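Local coordinates for extracellular solute-binding protein family 1 (Alicyclobacillus acidocaldarius subsp. acidocaldarius, PDB 4OVJ) that probably captures a small solute, perhaps a sugar, outside the cell and hands it to an ABC-type importer, as other family 1 solute-binding proteins do, at residues K46-A51 with V314-N319; Q161-I166 with W177-D182; H198-S203 with Q375-I380; V388-V391 with K395-P398. All coordinates share one frame; numbering follows the deposited sequence.

Contact 1: residues K46-A51 with V314-N319; sequences KAFEKA and VNFLLN
F316 lays its ring against the backbone of helix 35-51 at F48, one face over the F48 backbone and CB. The CA of F48 stands 3.9 Å from the centroid of the F316 ring, 28° off the ring normal, a CH-pi contact. The same face takes the ring of F48, which comes in edge first: CD1 of F48 lies 3.5 Å from CG of F316, off-centre toward the rim. This is a T-shaped pair, with centroids 5.2 Å apart and planes at 73°. F48 reaches it with CG anti to its own backbone nitrogen (chi1 177°), so that CB and CD1 both bear on the partner ring. At the far end of F316 two methyl groups close in, CB of A47 4.0 Å from CZ and CB of A51 4.0 Å from CE1, one helical turn apart. Putting an alanine at F316 would probably open a gap between the two helices and leave the edge of F48 without the aromatic face it meets. F313 and Y52 add further rings around F48, while V314, L317 and L318 turn to W298 on strand 293-300; helix 307-319 thus packs on the sheet and on helix 35-51, in the periplasmic-binding-protein type of alpha/beta fold. With no hydrogen bond between the two segments, the join rests on dispersion and the weak electrostatics of C-H groups against a pi face.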
loop_
_atom_site.group_PDB
_atom_site.type_symbol
_atom_site.label_atom_id
_atom_site.label_comp_id
_atom_site.label_asym_id
_atom_site.label_seq_id
_atom_site.Cartn_x
_atom_site.Cartn_y
_atom_site.Cartn_z
ATOM N N LYS A 46 23.760 -4.910 10.322
ATOM C CA LYS A 46 25.193 -5.138 10.099
ATOM C C LYS A 46 25.847 -3.923 9.449
ATOM O O LYS A 46 26.913 -3.474 9.883
ATOM C CB LYS A 46 25.437 -6.403 9.256
ATOM C CG LYS A 46 26.900 -6.633 8.868
ATOM C CD LYS A 46 27.103 -7.949 8.129
ATOM C CE LYS A 46 28.583 -8.295 7.997
ATOM N NZ LYS A 46 28.772 -9.533 7.200
ATOM N N ALA A 47 25.210 -3.385 8.414
ATOM C CA ALA A 47 25.738 -2.213 7.727
ATOM C C ALA A 47 25.792 -1.001 8.655
ATOM O O ALA A 47 26.781 -0.248 8.670
ATOM C CB ALA A 47 24.916 -1.921 6.482
ATOM N N PHE A 48 24.753 -0.826 9.464
ATOM C CA PHE A 48 24.729 0.273 10.419
ATOM C C PHE A 48 25.868 0.187 11.430
ATOM O O PHE A 48 26.535 1.190 11.708
ATOM C CB PHE A 48 23.417 0.318 11.192
ATOM C CG PHE A 48 23.393 1.391 12.223
ATOM C CD1 PHE A 48 23.184 2.700 11.858
ATOM C CD2 PHE A 48 23.669 1.105 13.551
ATOM C CE1 PHE A 48 23.172 3.707 12.803
ATOM C CE2 PHE A 48 23.680 2.107 14.503
ATOM C CZ PHE A 48 23.432 3.413 14.130
ATOM N N GLU A 49 26.057 -0.995 12.015
ATOM C CA GLU A 49 27.075 -1.178 13.045
ATOM C C GLU A 49 28.497 -0.914 12.507
ATOM O O GLU A 49 29.371 -0.475 13.249
ATOM C CB GLU A 49 26.949 -2.559 13.705
ATOM C CG GLU A 49 25.709 -2.669 14.609
ATOM C CD GLU A 49 25.707 -3.921 15.491
ATOM O OE1 GLU A 49 25.814 -5.041 14.943
ATOM O OE2 GLU A 49 25.584 -3.785 16.742
ATOM N N LYS A 50 28.711 -1.179 11.221
ATOM C CA LYS A 50 29.973 -0.837 10.568
ATOM C C LYS A 50 30.097 0.674 10.359
ATOM O O LYS A 50 31.164 1.255 10.570
ATOM C CB LYS A 50 30.081 -1.553 9.222
ATOM C CG LYS A 50 31.279 -1.117 8.396
ATOM C CD LYS A 50 31.473 -2.022 7.188
ATOM C CE LYS A 50 32.698 -1.623 6.380
ATOM N NZ LYS A 50 33.004 -2.627 5.326
ATOM N N ALA A 51 29.003 1.308 9.949
ATOM C CA ALA A 51 29.009 2.747 9.648
ATOM C C ALA A 51 29.087 3.631 10.893
ATOM O O ALA A 51 29.670 4.727 10.849
ATOM C CB ALA A 51 27.787 3.118 8.843
ATOM N N VAL A 314 17.342 5.419 12.936
ATOM C CA VAL A 314 16.163 5.507 12.088
ATOM C C VAL A 314 16.495 6.220 10.775
ATOM O O VAL A 314 16.089 5.777 9.699
ATOM C CB VAL A 314 14.986 6.174 12.836
ATOM C CG1 VAL A 314 13.848 6.505 11.890
ATOM C CG2 VAL A 314 14.496 5.238 13.931
ATOM N N ASN A 315 17.267 7.289 10.852
ATOM C CA ASN A 315 17.650 8.002 9.658
ATOM C C ASN A 315 18.454 7.146 8.696
ATOM O O ASN A 315 18.265 7.246 7.480
ATOM C CB ASN A 315 18.459 9.246 9.992
ATOM C CG ASN A 315 18.691 10.094 8.774
ATOM O OD1 ASN A 315 17.740 10.601 8.168
ATOM N ND2 ASN A 315 19.952 10.220 8.371
ATOM N N PHE A 316 19.344 6.322 9.248
ATOM C CA PHE A 316 20.135 5.368 8.475
ATOM C C PHE A 316 19.229 4.377 7.735
ATOM O O PHE A 316 19.369 4.167 6.526
ATOM C CB PHE A 316 21.115 4.615 9.382
ATOM C CG PHE A 316 21.973 3.617 8.655
ATOM C CD1 PHE A 316 23.190 4.014 8.103
ATOM C CD2 PHE A 316 21.589 2.283 8.550
ATOM C CE1 PHE A 316 23.993 3.099 7.450
ATOM C CE2 PHE A 316 22.395 1.361 7.894
ATOM C CZ PHE A 316 23.590 1.780 7.342
ATOM N N LEU A 317 18.277 3.793 8.447
ATOM C CA LEU A 317 17.344 2.857 7.830
ATOM C C LEU A 317 16.536 3.507 6.716
ATOM O O LEU A 317 16.278 2.885 5.703
ATOM C CB LEU A 317 16.387 2.257 8.860
ATOM C CG LEU A 317 17.037 1.383 9.928
ATOM C CD1 LEU A 317 15.969 0.949 10.918
ATOM C CD2 LEU A 317 17.781 0.202 9.323
ATOM N N LEU A 318 16.155 4.759 6.912
ATOM C CA LEU A 318 15.363 5.478 5.933
ATOM C C LEU A 318 16.150 5.919 4.721
ATOM O O LEU A 318 15.655 5.818 3.610
ATOM C CB LEU A 318 14.701 6.711 6.563
ATOM C CG LEU A 318 13.634 6.447 7.625
ATOM C CD1 LEU A 318 13.346 7.742 8.370
ATOM C CD2 LEU A 318 12.362 5.902 7.004
ATOM N N ASN A 319 17.349 6.443 4.944
ATOM C CA ASN A 319 18.040 7.251 3.916
ATOM C C ASN A 319 19.388 6.746 3.442
ATOM O O ASN A 319 19.932 7.264 2.462
ATOM C CB ASN A 319 18.202 8.683 4.415
ATOM C CG ASN A 319 16.903 9.455 4.392
ATOM O OD1 ASN A 319 16.193 9.460 3.385
ATOM N ND2 ASN A 319 16.571 10.097 5.498
#

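Contact 2: residues Q161-I166 with W177-D182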
loop_
_atom_site.group_PDB
_atom_site.type_symbol
_atom_site.label_atom_id
_atom_site.label_comp_id
_atom_site.label_asym_id
_atom_site.label_seq_id
_atom_site.Cartn_x
_atom_site.Cartn_y
_atom_site.Cartn_z
ATOM N N GLN A 161 -13.886 7.473 -17.845
ATOM C CA GLN A 161 -14.590 7.373 -19.130
ATOM C C GLN A 161 -13.616 7.287 -20.307
ATOM O O GLN A 161 -13.841 6.536 -21.256
ATOM C CB GLN A 161 -15.585 8.518 -19.296
ATOM C CG GLN A 161 -16.813 8.374 -18.389
ATOM C CD GLN A 161 -17.703 7.217 -18.831
ATOM O OE1 GLN A 161 -17.957 7.056 -20.024
ATOM N NE2 GLN A 161 -18.148 6.388 -17.880
ATOM N N GLN A 162 -12.512 8.025 -20.246
ATOM C CA GLN A 162 -11.496 7.894 -21.276
ATOM C C GLN A 162 -10.894 6.483 -21.279
ATOM O O GLN A 162 -10.664 5.900 -22.327
ATOM C CB GLN A 162 -10.397 8.930 -21.091
ATOM C CG GLN A 162 -10.842 10.367 -21.357
ATOM C CD GLN A 162 -9.846 11.420 -20.872
ATOM O OE1 GLN A 162 -8.983 11.166 -20.026
ATOM N NE2 GLN A 162 -9.986 12.624 -21.395
ATOM N N TRP A 163 -10.651 5.954 -20.089
ATOM C CA TRP A 163 -10.145 4.616 -19.926
ATOM C C TRP A 163 -11.096 3.567 -20.512
ATOM O O TRP A 163 -10.662 2.681 -21.233
ATOM C CB TRP A 163 -9.871 4.359 -18.441
ATOM C CG TRP A 163 -9.223 3.053 -18.146
ATOM C CD1 TRP A 163 -9.692 2.092 -17.301
ATOM C CD2 TRP A 163 -7.973 2.563 -18.657
ATOM N NE1 TRP A 163 -8.809 1.038 -17.245
ATOM C CE2 TRP A 163 -7.744 1.305 -18.061
ATOM C CE3 TRP A 163 -7.016 3.075 -19.539
ATOM C CZ2 TRP A 163 -6.615 0.550 -18.334
ATOM C CZ3 TRP A 163 -5.886 2.320 -19.803
ATOM C CH2 TRP A 163 -5.705 1.064 -19.213
ATOM N N ALA A 164 -12.386 3.671 -20.210
ATOM C CA ALA A 164 -13.375 2.735 -20.767
ATOM C C ALA A 164 -13.365 2.744 -22.290
ATOM O O ALA A 164 -13.438 1.685 -22.924
ATOM C CB ALA A 164 -14.765 3.041 -20.232
ATOM N N ASP A 165 -13.190 3.927 -22.880
ATOM C CA ASP A 165 -13.082 4.039 -24.345
ATOM C C ASP A 165 -11.823 3.344 -24.869
ATOM O O ASP A 165 -11.852 2.631 -25.885
ATOM C CB ASP A 165 -13.074 5.507 -24.754
ATOM C CG ASP A 165 -13.560 5.718 -26.166
ATOM O OD1 ASP A 165 -14.771 5.521 -26.413
ATOM O OD2 ASP A 165 -12.733 6.081 -27.030
ATOM N N ILE A 166 -10.715 3.543 -24.169
ATOM C CA ILE A 166 -9.458 2.892 -24.530
ATOM C C ILE A 166 -9.590 1.367 -24.434
ATOM O O ILE A 166 -9.179 0.653 -25.342
ATOM C CB ILE A 166 -8.282 3.407 -23.672
ATOM C CG1 ILE A 166 -7.950 4.857 -24.054
ATOM C CG2 ILE A 166 -7.077 2.505 -23.840
ATOM C CD1 ILE A 166 -7.232 5.649 -22.981
ATOM N N TRP A 177 -9.714 -9.808 -23.444
ATOM C CA TRP A 177 -10.149 -8.856 -22.424
ATOM C C TRP A 177 -9.081 -7.795 -22.295
ATOM O O TRP A 177 -7.901 -8.120 -22.254
ATOM C CB TRP A 177 -10.413 -9.541 -21.094
ATOM C CG TRP A 177 -11.504 -10.552 -21.191
ATOM C CD1 TRP A 177 -12.749 -10.355 -21.699
ATOM C CD2 TRP A 177 -11.459 -11.922 -20.759
ATOM N NE1 TRP A 177 -13.486 -11.514 -21.625
ATOM C CE2 TRP A 177 -12.715 -12.493 -21.062
ATOM C CE3 TRP A 177 -10.484 -12.720 -20.158
ATOM C CZ2 TRP A 177 -13.019 -13.828 -20.777
ATOM C CZ3 TRP A 177 -10.788 -14.054 -19.878
ATOM C CH2 TRP A 177 -12.038 -14.587 -20.189
ATOM N N ALA A 178 -9.493 -6.530 -22.256
ATOM C CA ALA A 178 -8.534 -5.436 -22.188
ATOM C C ALA A 178 -8.015 -5.226 -20.761
ATOM O O ALA A 178 -6.892 -4.777 -20.578
ATOM C CB ALA A 178 -9.136 -4.146 -22.727
ATOM N N GLU A 179 -8.852 -5.536 -19.772
ATOM C CA GLU A 179 -8.462 -5.484 -18.363
ATOM C C GLU A 179 -9.236 -6.526 -17.590
ATOM O O GLU A 179 -10.294 -6.951 -18.017
ATOM C CB GLU A 179 -8.763 -4.093 -17.774
ATOM C CG GLU A 179 -8.230 -3.858 -16.354
ATOM C CD GLU A 179 -8.668 -2.526 -15.755
ATOM O OE1 GLU A 179 -8.967 -1.607 -16.520
ATOM O OE2 GLU A 179 -8.691 -2.381 -14.509
ATOM N N ASN A 180 -8.702 -6.918 -16.443
ATOM C CA ASN A 180 -9.446 -7.707 -15.471
ATOM C C ASN A 180 -10.612 -6.888 -14.932
ATOM O O ASN A 180 -10.613 -5.656 -15.005
ATOM C CB ASN A 180 -8.546 -8.090 -14.308
ATOM C CG ASN A 180 -7.488 -9.117 -14.663
ATOM O OD1 ASN A 180 -7.250 -9.472 -15.831
ATOM N ND2 ASN A 180 -6.814 -9.586 -13.634
ATOM N N ASP A 181 -11.600 -7.566 -14.362
ATOM C CA ASP A 181 -12.684 -6.884 -13.674
ATOM C C ASP A 181 -12.160 -6.618 -12.268
ATOM O O ASP A 181 -12.217 -7.485 -11.399
ATOM C CB ASP A 181 -13.941 -7.754 -13.679
ATOM C CG ASP A 181 -15.141 -7.064 -13.062
ATOM O OD1 ASP A 181 -14.936 -6.049 -12.341
ATOM O OD2 ASP A 181 -16.287 -7.547 -13.294
ATOM N N ASP A 182 -11.632 -5.408 -12.064
ATOM C CA ASP A 182 -10.836 -5.091 -10.881
ATOM C C ASP A 182 -11.677 -4.448 -9.787
ATOM O O ASP A 182 -11.361 -3.373 -9.262
ATOM C CB ASP A 182 -9.642 -4.228 -11.288
ATOM C CG ASP A 182 -8.614 -5.018 -12.050
ATOM O OD1 ASP A 182 -8.261 -6.111 -11.574
ATOM O OD2 ASP A 182 -8.148 -4.567 -13.125
#
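W163 and E179 meet where the loop after helix 160-174, leading into helix 185-194, folds back on that first helix in the alpha/beta fold of the periplasmic-binding-protein class, bringing a glutamate to an indole. These two residues account for most of the surface buried here, and both are buried in the protein. The indole N-H of W163 donates to E179, NE1 to OE1 2.7 Å, with an angle of 151° at the hydrogen. E179 reaches across with its chain extended beyond CG and crosses the tryptophan at about a right angle, its carboxylate plane turned 54° from the ring. In W163, CG anti to the backbone nitrogen carries the indole out from the helix, and the turn about CB-CG points NE1 at the loop. The bond gives a buried carboxylate oxygen a donor and helps fix the rotation of the indole, together with the rings of Y153, which meets it edge-to-face, and F148, whose plane is nearly parallel to it. E179 also touches W221 on helix 211-226 and A256 and L258 on strand 256-260, so the contact ties helix 160-174 to a loop that lies along that strand, where N180 pairs with A256 through the backbone. OE1 of E179 lies close to the indole plane, 14° out of it, and the N-H meets it nearly along the C-O axis.

Contact 3: residues H198-S203 with Q375-I380; sequences HLYNAS and QHDKEI
The phenol of Y200 runs out from its loop to the first turn of helix 377-392 and gives its hydroxyl proton to D377, OH to OD1 2.6 Å. Chi1 of Y200 is -55°, which sets CG opposite the carbonyl carbon and helps carry the ring toward the helix. D377 instead has CG opposite its backbone nitrogen (chi1 -177°), and this brings the end of the carboxylate round to the phenol although its CB bond is not aimed there. The oxygen receives the hydroxyl on its anti lone pair, the one away from OD2, and lies near the ring plane, 3.3 Å from CE2 of Y200. The carboxylate itself is turned 67° from that ring. One helical turn on, I380 comes from the opposite direction: its CD1 meets the ring edge 4.0 Å from CE1 of Y200, and its CB sits 3.9 Å from OH. A phenylalanine in place of Y200 would probably keep the ring edge against I380 but leave OD1 of D377 without its hydroxyl donor. That oxygen also accepts the indole N-H of W185, so two donors grip this one atom. Structurally this joins residues 198-203 to the start of helix 377-392 within the alpha/beta fold. Y200 rests on P373 and P374, L199 docks the loop on helix 185-194, and I380 continues the packing to W185 there and to F405 and L413 of helix 398-414.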
loop_
_atom_site.group_PDB
_atom_site.type_symbol
_atom_site.label_atom_id
_atom_site.label_comp_id
_atom_site.label_asym_id
_atom_site.label_seq_id
_atom_site.Cartn_x
_atom_site.Cartn_y
_atom_site.Cartn_z
ATOM N N HIS A 198 -15.483 7.951 1.708
ATOM C CA HIS A 198 -14.508 7.006 2.243
ATOM C C HIS A 198 -15.195 5.694 2.508
ATOM O O HIS A 198 -16.398 5.670 2.688
ATOM C CB HIS A 198 -13.921 7.533 3.562
ATOM C CG HIS A 198 -13.306 8.887 3.435
ATOM N ND1 HIS A 198 -14.013 10.050 3.656
ATOM C CD2 HIS A 198 -12.067 9.267 3.055
ATOM C CE1 HIS A 198 -13.228 11.090 3.432
ATOM N NE2 HIS A 198 -12.044 10.642 3.061
ATOM N N LEU A 199 -14.442 4.601 2.587
ATOM C CA LEU A 199 -15.054 3.335 2.986
ATOM C C LEU A 199 -15.770 3.494 4.328
ATOM O O LEU A 199 -16.895 3.029 4.487
ATOM C CB LEU A 199 -14.023 2.213 3.071
ATOM C CG LEU A 199 -13.365 1.855 1.727
ATOM C CD1 LEU A 199 -12.344 0.743 1.910
ATOM C CD2 LEU A 199 -14.399 1.474 0.687
ATOM N N TYR A 200 -15.106 4.140 5.282
ATOM C CA TYR A 200 -15.668 4.343 6.623
ATOM C C TYR A 200 -15.665 5.802 6.996
ATOM O O TYR A 200 -14.882 6.589 6.477
ATOM C CB TYR A 200 -14.859 3.584 7.670
ATOM C CG TYR A 200 -14.722 2.119 7.391
ATOM C CD1 TYR A 200 -15.747 1.250 7.690
ATOM C CD2 TYR A 200 -13.566 1.600 6.804
ATOM C CE1 TYR A 200 -15.640 -0.100 7.434
ATOM C CE2 TYR A 200 -13.452 0.248 6.540
ATOM C CZ TYR A 200 -14.496 -0.599 6.862
ATOM O OH TYR A 200 -14.410 -1.946 6.614
ATOM N N ASN A 201 -16.527 6.176 7.924
ATOM C CA ASN A 201 -16.333 7.462 8.568
ATOM C C ASN A 201 -15.069 7.385 9.457
ATOM O O ASN A 201 -14.474 6.306 9.643
ATOM C CB ASN A 201 -17.606 7.940 9.291
ATOM C CG ASN A 201 -17.974 7.086 10.485
ATOM O OD1 ASN A 201 -17.282 6.135 10.827
ATOM N ND2 ASN A 201 -19.077 7.444 11.143
ATOM N N ALA A 202 -14.622 8.527 9.958
ATOM C CA ALA A 202 -13.314 8.607 10.625
ATOM C C ALA A 202 -13.170 7.675 11.840
ATOM O O ALA A 202 -12.088 7.133 12.086
ATOM C CB ALA A 202 -13.022 10.044 11.026
ATOM N N SER A 203 -14.270 7.479 12.566
ATOM C CA SER A 203 -14.298 6.649 13.777
ATOM C C SER A 203 -14.586 5.167 13.491
ATOM O O SER A 203 -14.472 4.317 14.379
ATOM C CB SER A 203 -15.344 7.205 14.747
ATOM O OG SER A 203 -16.531 7.596 14.069
ATOM N N GLN A 375 -12.590 -2.771 13.448
ATOM C CA GLN A 375 -12.249 -4.183 13.656
ATOM C C GLN A 375 -12.928 -5.143 12.678
ATOM O O GLN A 375 -12.367 -6.186 12.336
ATOM C CB GLN A 375 -12.597 -4.591 15.093
ATOM C CG GLN A 375 -14.087 -4.596 15.400
ATOM C CD GLN A 375 -14.394 -5.058 16.812
ATOM O OE1 GLN A 375 -13.544 -5.631 17.491
ATOM N NE2 GLN A 375 -15.616 -4.810 17.260
ATOM N N HIS A 376 -14.125 -4.781 12.225
ATOM C CA HIS A 376 -14.919 -5.634 11.326
ATOM C C HIS A 376 -14.506 -5.544 9.844
ATOM O O HIS A 376 -15.169 -6.128 8.991
ATOM C CB HIS A 376 -16.411 -5.291 11.456
ATOM C CG HIS A 376 -16.994 -5.596 12.805
ATOM N ND1 HIS A 376 -16.925 -6.847 13.381
ATOM C CD2 HIS A 376 -17.671 -4.816 13.680
ATOM C CE1 HIS A 376 -17.524 -6.821 14.558
ATOM N NE2 HIS A 376 -17.987 -5.599 14.763
ATOM N N ASP A 377 -13.427 -4.826 9.529
ATOM C CA ASP A 377 -13.027 -4.609 8.128
ATOM C C ASP A 377 -12.840 -5.880 7.310
ATOM O O ASP A 377 -13.256 -5.932 6.154
ATOM C CB ASP A 377 -11.747 -3.770 8.048
ATOM C CG ASP A 377 -11.340 -3.456 6.613
ATOM O OD1 ASP A 377 -12.044 -2.687 5.929
ATOM O OD2 ASP A 377 -10.320 -4.005 6.157
ATOM N N LYS A 378 -12.204 -6.897 7.899
ATOM C CA LYS A 378 -11.958 -8.145 7.188
ATOM C C LYS A 378 -13.274 -8.802 6.742
ATOM O O LYS A 378 -13.405 -9.210 5.586
ATOM C CB LYS A 378 -11.118 -9.098 8.045
ATOM C CG LYS A 378 -10.612 -10.313 7.286
ATOM C CD LYS A 378 -9.407 -10.947 7.973
ATOM C CE LYS A 378 -8.875 -12.139 7.190
ATOM N NZ LYS A 378 -9.778 -13.320 7.284
ATOM N N GLU A 379 -14.248 -8.869 7.646
ATOM C CA GLU A 379 -15.564 -9.434 7.335
ATOM C C GLU A 379 -16.295 -8.598 6.291
ATOM O O GLU A 379 -16.861 -9.139 5.344
ATOM C CB GLU A 379 -16.427 -9.557 8.600
ATOM C CG GLU A 379 -17.809 -10.141 8.319
ATOM C CD GLU A 379 -18.588 -10.541 9.562
ATOM O OE1 GLU A 379 -18.094 -10.339 10.695
ATOM O OE2 GLU A 379 -19.714 -11.066 9.397
ATOM N N ILE A 380 -16.276 -7.281 6.473
ATOM C CA ILE A 380 -16.933 -6.350 5.544
ATOM C C ILE A 380 -16.327 -6.459 4.143
ATOM O O ILE A 380 -17.043 -6.489 3.151
ATOM C CB ILE A 380 -16.883 -4.901 6.073
ATOM C CG1 ILE A 380 -17.761 -4.803 7.327
ATOM C CG2 ILE A 380 -17.385 -3.926 5.015
ATOM C CD1 ILE A 380 -17.743 -3.471 8.026
#

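Contact 4: residues V388-V391 with K395-P398; sequences VQAV and KETP
The carbonyl oxygen of A390 is gripped by two successive backbone N-H groups from beyond the turn. K395 N binds it at 2.9 Å, meeting the carbonyl nearly end-on with a C=O...N angle of 164°, and E396 N adds a weak bond at 3.5 Å. A water bridges the next carbonyl, donating to O of V391 at 2.8 Å and to O of E396 at 2.7 Å, so two acceptors at the chain reversal share one solvent molecule. The CA of V391 also points its hydrogen at O of E396, 3.6 Å away and nearly straight. E396 carries CG between its backbone nitrogen and carbonyl carbon (chi1 58°); from there the extended chain lays OE1 3.5 Å from CB of A390. Further along, CG1 of V391 packs 4.1 Å from CG of P398, the two side chains crossing at about a right angle. P398 also touches L218 and N219 of helix 211-226, and V391 touches R225 there. T397 is the N-cap of the next helix, its OG1 accepting from Q400 N. The bond from K395 to A390 has the 6→1 span of a Schellman motif, perhaps a variant closed by water, in this short connection between consecutive helices.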
loop_
_atom_site.group_PDB
_atom_site.type_symbol
_atom_site.label_atom_id
_atom_site.label_comp_id
_atom_site.label_asym_id
_atom_site.label_seq_id
_atom_site.Cartn_x
_atom_site.Cartn_y
_atom_site.Cartn_z
ATOM N N VAL A 388 -20.139 -8.237 -4.819
ATOM C CA VAL A 388 -19.614 -7.955 -6.152
ATOM C C VAL A 388 -19.775 -9.184 -7.034
ATOM O O VAL A 388 -20.213 -9.081 -8.176
ATOM C CB VAL A 388 -18.138 -7.510 -6.103
ATOM C CG1 VAL A 388 -17.489 -7.585 -7.482
ATOM C CG2 VAL A 388 -18.055 -6.101 -5.541
ATOM N N GLN A 389 -19.430 -10.347 -6.490
ATOM C CA GLN A 389 -19.575 -11.606 -7.213
ATOM C C GLN A 389 -21.038 -11.861 -7.610
ATOM O O GLN A 389 -21.305 -12.263 -8.739
ATOM C CB GLN A 389 -19.015 -12.756 -6.368
ATOM C CG GLN A 389 -19.068 -14.127 -7.019
ATOM C CD GLN A 389 -18.405 -15.190 -6.161
ATOM O OE1 GLN A 389 -18.143 -14.974 -4.976
ATOM N NE2 GLN A 389 -18.124 -16.340 -6.754
ATOM N N ALA A 390 -21.977 -11.605 -6.695
ATOM C CA ALA A 390 -23.421 -11.744 -6.993
ATOM C C ALA A 390 -23.888 -10.820 -8.107
ATOM O O ALA A 390 -24.675 -11.217 -8.961
ATOM C CB ALA A 390 -24.260 -11.507 -5.741
ATOM N N VAL A 391 -23.383 -9.588 -8.106
ATOM C CA VAL A 391 -23.683 -8.641 -9.160
ATOM C C VAL A 391 -23.065 -9.105 -10.489
ATOM O O VAL A 391 -23.718 -9.036 -11.517
ATOM C CB VAL A 391 -23.201 -7.223 -8.786
ATOM C CG1 VAL A 391 -23.347 -6.266 -9.959
ATOM C CG2 VAL A 391 -23.988 -6.719 -7.586
ATOM N N LYS A 395 -26.987 -12.242 -10.333
ATOM C CA LYS A 395 -27.930 -12.698 -9.317
ATOM C C LYS A 395 -28.666 -11.541 -8.656
ATOM O O LYS A 395 -29.782 -11.711 -8.190
ATOM C CB LYS A 395 -27.213 -13.545 -8.269
ATOM C CG LYS A 395 -26.848 -14.939 -8.766
ATOM C CD LYS A 395 -26.234 -15.782 -7.654
ATOM C CE LYS A 395 -26.378 -17.269 -7.926
ATOM N NZ LYS A 395 -25.541 -17.709 -9.074
ATOM N N GLU A 396 -28.044 -10.366 -8.599
ATOM C CA GLU A 396 -28.768 -9.164 -8.189
ATOM C C GLU A 396 -28.282 -7.942 -8.939
ATOM O O GLU A 396 -27.179 -7.944 -9.490
ATOM C CB GLU A 396 -28.674 -8.949 -6.684
ATOM C CG GLU A 396 -27.268 -8.820 -6.133
ATOM C CD GLU A 396 -27.234 -8.845 -4.608
ATOM O OE1 GLU A 396 -26.165 -9.169 -4.042
ATOM O OE2 GLU A 396 -28.272 -8.538 -3.973
ATOM N N THR A 397 -29.123 -6.911 -8.963
ATOM C CA THR A 397 -28.789 -5.667 -9.643
ATOM C C THR A 397 -27.763 -4.913 -8.810
ATOM O O THR A 397 -27.636 -5.147 -7.604
ATOM C CB THR A 397 -30.004 -4.733 -9.874
ATOM O OG1 THR A 397 -30.536 -4.280 -8.618
ATOM C CG2 THR A 397 -31.100 -5.432 -10.690
ATOM N N PRO A 398 -27.031 -4.001 -9.452
ATOM C CA PRO A 398 -26.136 -3.114 -8.724
ATOM C C PRO A 398 -26.814 -2.408 -7.566
ATOM O O PRO A 398 -26.260 -2.371 -6.453
ATOM C CB PRO A 398 -25.707 -2.125 -9.802
ATOM C CG PRO A 398 -25.616 -3.001 -11.018
ATOM C CD PRO A 398 -26.844 -3.873 -10.908
HETATM O O HOH W 1 -26.082 -7.662 -11.912
#

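How the contacts relate
Contact 1 stands apart from the other three, on the opposite side of the chain's centre: its centre is about 37 Å from that of contact 3, 44 Å from contact 2 and 51 Å from contact 4. This spread fits the two-lobed build of solute-binding proteins, with contacts 2, 3 and 4 probably in one lobe and contact 1 in the other. Contacts 3 and 4 share helix 377-392, one at its start and one near its end, with centres about 21 Å apart. Contacts 2 and 4 lie slightly closer, centres about 19 Å and nearest atoms about 6 Å apart, and helix 211-226 touches both. Contacts 1 and 3 alternate along the sequence.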